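Local atomic coordinates of 401aa long hypothetical glucose-1-phosphate thymidylyltransferase (Sulfolobus tokodaii, PDB entry 2GGQ), a protein that catalyses the transfer of nucleotidyl groups to sugar 1-phosphates, probably serving, as a bifunctional enzyme, in the synthesis of UDP-N-acetylglucosamine and UDP-N-acetylgalactosamine. Residues K31-Y36 with D99-N104; W221-L226 with K244-E249. All coordinates share one frame; numbering follows the deposited sequence.

In the fold
Contact 1 (residues 31-36 with 99-104) closes before contact 2 (221-226 with 244-249) opens, so the two follow in series along the chain, their centres about 16 Å apart. Contact 1 lies inside the nucleotidyltransferase domain, where the start of helix 33-43 meets strand 100-102 about 8 Å from the centre of the chain. Contact 2 lies farther out, where the end of helix 212-225 meets strand 245-247 of the hexapeptide-repeat beta-helix. They also touch directly: Trp221 CE3 lies 3.5 Å from Phe101 CE2, and Leu226 CD1 lies 3.9 Å from Tyr36 CE2. A continuous packed path therefore links the nucleotide-binding domain to the first turns of the beta-helix.

Contact 1 (K31-Y36 with D99-N104); sequences KPLIEY and DLFFSN
Leu33 drives its two methyls against the backbone of strand 100-102 and the residue before it, and this is the tight part of the contact. Its CD2 lies 3.5 Å from Asp99 CA, while CD1 approaches Leu100 O to 3.2 Å. With CG anti to the backbone N (chi1 178°), the branch reaches across from the first turn of the helix that follows the N-cap residue Pro32. CD1 also sits at the edge of the Phe101 ring, 4.2 Å from Phe101 CB.

Beyond the leucine the packing is looser and aromatic. The edge of Phe101 points at the face of Tyr36 in a T-shaped pair, centroids 5.4 Å apart and planes at 80°. Phe101 CE1 makes this approach, 3.9 Å from Tyr36 CD2 and off-centre toward the rim. Lys31 CE lies over the opposite face, on the partly exposed side where its NZ forms a salt bridge with Glu39.

Polar atoms here find partners outside the two segments: Tyr36 OH bonds to Ile28 O, Leu100 O accepts from Gln37 NE2, and Asp99 OD2 pairs with Lys23. Asp99 also touches the bound thymidine triphosphate, and the packing of Leu33 on its backbone is consistent with an apolar backing to this part of the nucleotide site.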
loop_
_atom_site.group_PDB
_atom_site.type_symbol
_atom_site.label_atom_id
_atom_site.label_comp_id
_atom_site.label_asym_id
_atom_site.label_seq_id
_atom_site.Cartn_x
_atom_site.Cartn_y
_atom_site.Cartn_z
ATOM N N LYS A 31 6.047 9.867 0.107
ATOM C CA LYS A 31 5.442 9.872 -1.219
ATOM C C LYS A 31 4.425 8.750 -1.375
ATOM O O LYS A 31 4.613 7.649 -0.852
ATOM C CB LYS A 31 6.514 9.728 -2.320
ATOM C CG LYS A 31 7.826 10.549 -2.075
ATOM C CD LYS A 31 8.808 10.560 -3.277
ATOM C CE LYS A 31 9.227 9.177 -3.730
ATOM N NZ LYS A 31 10.646 9.229 -4.267
ATOM N N PRO A 32 3.352 9.016 -2.133
ATOM C CA PRO A 32 2.376 7.975 -2.378
ATOM C C PRO A 32 2.946 6.903 -3.294
ATOM O O PRO A 32 3.854 7.171 -4.098
ATOM C CB PRO A 32 1.211 8.715 -3.043
ATOM C CG PRO A 32 1.800 9.920 -3.636
ATOM C CD PRO A 32 3.014 10.269 -2.827
ATOM N N LEU A 33 2.419 5.703 -3.149
ATOM C CA LEU A 33 2.757 4.573 -3.981
ATOM C C LEU A 33 2.906 4.943 -5.462
ATOM O O LEU A 33 3.954 4.664 -6.112
ATOM C CB LEU A 33 1.668 3.502 -3.819
ATOM C CG LEU A 33 1.790 2.214 -4.659
ATOM C CD1 LEU A 33 3.175 1.804 -4.623
ATOM C CD2 LEU A 33 0.883 1.135 -4.054
ATOM N N ILE A 34 1.870 5.578 -5.996
ATOM C CA ILE A 34 1.848 5.811 -7.440
ATOM C C ILE A 34 3.035 6.668 -7.850
ATOM O O ILE A 34 3.566 6.484 -8.944
ATOM C CB ILE A 34 0.488 6.389 -7.941
ATOM C CG1 ILE A 34 0.401 6.271 -9.488
ATOM C CG2 ILE A 34 0.312 7.823 -7.442
ATOM C CD1 ILE A 34 -1.019 6.267 -10.056
ATOM N N GLU A 35 3.487 7.570 -6.969
ATOM C CA GLU A 35 4.620 8.443 -7.285
ATOM C C GLU A 35 5.939 7.671 -7.447
ATOM O O GLU A 35 6.771 8.032 -8.301
ATOM C CB GLU A 35 4.653 9.659 -6.315
ATOM C CG GLU A 35 5.938 10.418 -6.106
ATOM C CD GLU A 35 5.671 11.919 -5.708
ATOM O OE1 GLU A 35 4.470 12.321 -5.605
ATOM O OE2 GLU A 35 6.660 12.687 -5.541
ATOM N N TYR A 36 6.127 6.597 -6.668
ATOM C CA TYR A 36 7.268 5.695 -6.904
ATOM C C TYR A 36 7.192 5.023 -8.291
ATOM O O TYR A 36 8.199 4.990 -9.028
ATOM C CB TYR A 36 7.380 4.592 -5.841
ATOM C CG TYR A 36 7.813 5.073 -4.475
ATOM C CD1 TYR A 36 6.876 5.525 -3.552
ATOM C CD2 TYR A 36 9.161 5.038 -4.087
ATOM C CE1 TYR A 36 7.258 5.957 -2.290
ATOM C CE2 TYR A 36 9.550 5.469 -2.807
ATOM C CZ TYR A 36 8.585 5.931 -1.915
ATOM O OH TYR A 36 8.938 6.366 -0.640
ATOM N N ASP A 99 -1.183 -1.155 -7.191
ATOM C CA ASP A 99 -0.888 -1.346 -5.765
ATOM C C ASP A 99 0.446 -2.064 -5.485
ATOM O O ASP A 99 0.687 -2.561 -4.366
ATOM C CB ASP A 99 -2.046 -2.082 -5.096
ATOM C CG ASP A 99 -2.274 -3.489 -5.653
ATOM O OD1 ASP A 99 -1.593 -3.945 -6.599
ATOM O OD2 ASP A 99 -3.158 -4.157 -5.095
ATOM N N LEU A 100 1.326 -2.072 -6.488
ATOM C CA LEU A 100 2.601 -2.750 -6.376
ATOM C C LEU A 100 3.670 -1.797 -5.942
ATOM O O LEU A 100 3.832 -0.731 -6.524
ATOM C CB LEU A 100 3.031 -3.360 -7.738
ATOM C CG LEU A 100 2.027 -4.150 -8.569
ATOM C CD1 LEU A 100 2.684 -4.594 -9.901
ATOM C CD2 LEU A 100 1.577 -5.335 -7.797
ATOM N N PHE A 101 4.422 -2.200 -4.933
ATOM C CA PHE A 101 5.656 -1.568 -4.616
ATOM C C PHE A 101 6.748 -2.563 -4.923
ATOM O O PHE A 101 6.650 -3.726 -4.561
ATOM C CB PHE A 101 5.716 -1.216 -3.123
ATOM C CG PHE A 101 6.968 -0.508 -2.741
ATOM C CD1 PHE A 101 7.109 0.847 -2.986
ATOM C CD2 PHE A 101 8.033 -1.213 -2.185
ATOM C CE1 PHE A 101 8.284 1.502 -2.667
ATOM C CE2 PHE A 101 9.222 -0.564 -1.866
ATOM C CZ PHE A 101 9.349 0.785 -2.116
ATOM N N PHE A 102 7.812 -2.077 -5.541
ATOM C CA PHE A 102 9.017 -2.867 -5.785
ATOM C C PHE A 102 10.238 -1.956 -5.692
ATOM O O PHE A 102 10.125 -0.738 -5.729
ATOM C CB PHE A 102 8.911 -3.610 -7.118
ATOM C CG PHE A 102 8.419 -2.764 -8.231
ATOM C CD1 PHE A 102 9.310 -2.094 -9.040
ATOM C CD2 PHE A 102 7.057 -2.620 -8.466
ATOM C CE1 PHE A 102 8.855 -1.307 -10.072
ATOM C CE2 PHE A 102 6.611 -1.823 -9.484
ATOM C CZ PHE A 102 7.510 -1.171 -10.283
ATOM N N SER A 103 11.401 -2.549 -5.506
ATOM C CA SER A 103 12.547 -1.806 -4.982
ATOM C C SER A 103 13.300 -0.948 -5.991
ATOM O O SER A 103 14.062 -0.046 -5.600
ATOM C CB SER A 103 13.524 -2.779 -4.343
ATOM O OG SER A 103 14.044 -3.636 -5.326
ATOM N N ASN A 104 13.116 -1.255 -7.276
ATOM C CA ASN A 104 13.872 -0.598 -8.348
ATOM C C ASN A 104 13.217 -0.788 -9.722
ATOM O O ASN A 104 12.348 -1.641 -9.894
ATOM C CB ASN A 104 15.340 -1.079 -8.380
ATOM C CG ASN A 104 15.459 -2.587 -8.497
ATOM O OD1 ASN A 104 14.855 -3.210 -9.384
ATOM N ND2 ASN A 104 16.255 -3.194 -7.601
#

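Contact 2 (W221-L226 with K244-E249)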
loop_
_atom_site.group_PDB
_atom_site.type_symbol
_atom_site.label_atom_id
_atom_site.label_comp_id
_atom_site.label_asym_id
_atom_site.label_seq_id
_atom_site.Cartn_x
_atom_site.Cartn_y
_atom_site.Cartn_z
ATOM N N TRP A 221 10.270 -1.512 4.971
ATOM C CA TRP A 221 11.300 -1.775 3.929
ATOM C C TRP A 221 11.901 -0.491 3.389
ATOM O O TRP A 221 13.133 -0.351 3.332
ATOM C CB TRP A 221 10.749 -2.650 2.787
ATOM C CG TRP A 221 11.872 -3.051 1.846
ATOM C CD1 TRP A 221 12.647 -4.163 1.926
ATOM C CD2 TRP A 221 12.381 -2.276 0.761
ATOM N NE1 TRP A 221 13.618 -4.146 0.932
ATOM C CE2 TRP A 221 13.471 -2.998 0.201
ATOM C CE3 TRP A 221 12.036 -1.037 0.210
ATOM C CZ2 TRP A 221 14.183 -2.534 -0.897
ATOM C CZ3 TRP A 221 12.738 -0.574 -0.872
ATOM C CH2 TRP A 221 13.809 -1.325 -1.426
ATOM N N ALA A 222 11.042 0.458 2.992
ATOM C CA ALA A 222 11.522 1.753 2.550
ATOM C C ALA A 222 12.436 2.497 3.535
ATOM O O ALA A 222 13.450 3.101 3.137
ATOM C CB ALA A 222 10.339 2.656 2.120
ATOM N N LEU A 223 12.055 2.520 4.812
ATOM C CA LEU A 223 12.886 3.144 5.836
ATOM C C LEU A 223 14.277 2.491 5.965
ATOM O O LEU A 223 15.278 3.174 6.221
ATOM C CB LEU A 223 12.166 3.052 7.204
ATOM C CG LEU A 223 12.746 3.782 8.414
ATOM C CD1 LEU A 223 13.182 5.202 8.057
ATOM C CD2 LEU A 223 11.726 3.765 9.603
ATOM N N ASP A 224 14.320 1.179 5.835
ATOM C CA ASP A 224 15.581 0.450 5.970
ATOM C C ASP A 224 16.458 0.668 4.705
ATOM O O ASP A 224 17.691 0.738 4.787
ATOM C CB ASP A 224 15.295 -1.032 6.125
ATOM C CG ASP A 224 14.920 -1.432 7.530
ATOM O OD1 ASP A 224 15.259 -0.717 8.506
ATOM O OD2 ASP A 224 14.321 -2.512 7.638
ATOM N N ASN A 225 15.815 0.848 3.556
ATOM C CA ASN A 225 16.524 0.774 2.265
ATOM C C ASN A 225 16.660 2.033 1.433
ATOM O O ASN A 225 17.644 2.184 0.670
ATOM C CB ASN A 225 15.916 -0.349 1.440
ATOM C CG ASN A 225 16.188 -1.706 2.049
ATOM O OD1 ASN A 225 15.333 -2.294 2.714
ATOM N ND2 ASN A 225 17.396 -2.201 1.851
ATOM N N LEU A 226 15.700 2.948 1.553
ATOM C CA LEU A 226 15.649 4.058 0.606
ATOM C C LEU A 226 16.168 5.385 1.109
ATOM O O LEU A 226 16.398 6.294 0.313
ATOM C CB LEU A 226 14.247 4.212 -0.019
ATOM C CG LEU A 226 13.713 2.990 -0.783
ATOM C CD1 LEU A 226 12.229 3.141 -1.127
ATOM C CD2 LEU A 226 14.537 2.627 -2.038
ATOM N N LYS A 244 19.295 5.255 13.074
ATOM C CA LYS A 244 18.992 6.022 11.872
ATOM C C LYS A 244 17.720 6.827 12.088
ATOM O O LYS A 244 16.652 6.276 12.399
ATOM C CB LYS A 244 18.850 5.084 10.684
ATOM C CG LYS A 244 18.182 5.692 9.455
ATOM C CD LYS A 244 17.683 4.582 8.519
ATOM C CE LYS A 244 18.679 4.235 7.446
ATOM N NZ LYS A 244 18.000 3.549 6.296
ATOM N N VAL A 245 17.837 8.138 11.929
ATOM C CA VAL A 245 16.689 9.002 12.061
ATOM C C VAL A 245 16.697 9.994 10.926
ATOM O O VAL A 245 17.700 10.676 10.690
ATOM C CB VAL A 245 16.636 9.748 13.422
ATOM C CG1 VAL A 245 15.342 10.546 13.537
ATOM C CG2 VAL A 245 16.739 8.747 14.612
ATOM N N ILE A 246 15.562 10.073 10.240
ATOM C CA ILE A 246 15.337 11.070 9.211
ATOM C C ILE A 246 14.435 12.126 9.788
ATOM O O ILE A 246 13.264 11.867 10.106
ATOM C CB ILE A 246 14.695 10.469 7.940
ATOM C CG1 ILE A 246 15.645 9.459 7.287
ATOM C CG2 ILE A 246 14.363 11.579 6.927
ATOM C CD1 ILE A 246 15.620 8.090 7.916
ATOM N N ILE A 247 14.978 13.325 9.927
ATOM C CA ILE A 247 14.198 14.472 10.347
ATOM C C ILE A 247 14.073 15.371 9.123
ATOM O O ILE A 247 15.082 15.889 8.632
ATOM C CB ILE A 247 14.867 15.181 11.544
ATOM C CG1 ILE A 247 15.103 14.165 12.670
ATOM C CG2 ILE A 247 14.029 16.386 12.015
ATOM C CD1 ILE A 247 15.945 14.679 13.841
ATOM N N GLU A 248 12.851 15.524 8.614
ATOM C CA GLU A 248 12.617 16.343 7.417
ATOM C C GLU A 248 12.460 17.832 7.729
ATOM O O GLU A 248 12.404 18.240 8.894
ATOM C CB GLU A 248 11.417 15.824 6.633
ATOM C CG GLU A 248 11.563 14.395 6.169
ATOM C CD GLU A 248 12.323 14.282 4.848
ATOM O OE1 GLU A 248 13.245 15.108 4.605
ATOM O OE2 GLU A 248 11.975 13.379 4.045
ATOM N N GLU A 249 12.406 18.656 6.685
ATOM C CA GLU A 249 12.428 20.091 6.868
ATOM C C GLU A 249 11.217 20.577 7.624
ATOM O O GLU A 249 10.121 20.038 7.469
ATOM C CB GLU A 249 12.549 20.814 5.511
ATOM C CG GLU A 249 11.255 21.047 4.799
ATOM C CD GLU A 249 11.413 21.739 3.446
ATOM O OE1 GLU A 249 12.449 22.405 3.230
ATOM O OE2 GLU A 249 10.476 21.609 2.611
#
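Lys244 NZ reaches the end of helix 212-225 and donates to Leu223 O at 2.7 Å. The ammonium lies in the carbonyl plane, with a C=O...N angle of 152°. A second, weak bond runs from the same NZ to Asp224 O at 3.2 Å, and Val227 O just beyond the helix takes a third. One ammonium thus gathers two carbonyls of the helix's last turn and one beyond it, at an end where the helix dipole would probably welcome a positive charge. The chain gets there with CG anti to the backbone N (chi1 165°) and a bend at chi3 (-94°) that turns CE and NZ toward the helix end; CD passes 3.6 Å from Leu223 O. A methionine here would remove the ammonium and would probably leave these carbonyls without their shared donor, letting the helix end shift against the strand.

Beside the lysine, Leu223 CD1 meets Ile246 CD1 at 3.8 Å, the two side chains running past each other in opposite directions.

Farther out, Asp224 OD1 bonds to Tyr280 OH, and Leu223 packs on Pro262 and Tyr264. Strand 245-247 lies between strands 230-231 and 263-265 in a parallel sheet of the beta-helix, and the end of helix 212-225 rests against Ile246 of this strand and Lys244 just before it.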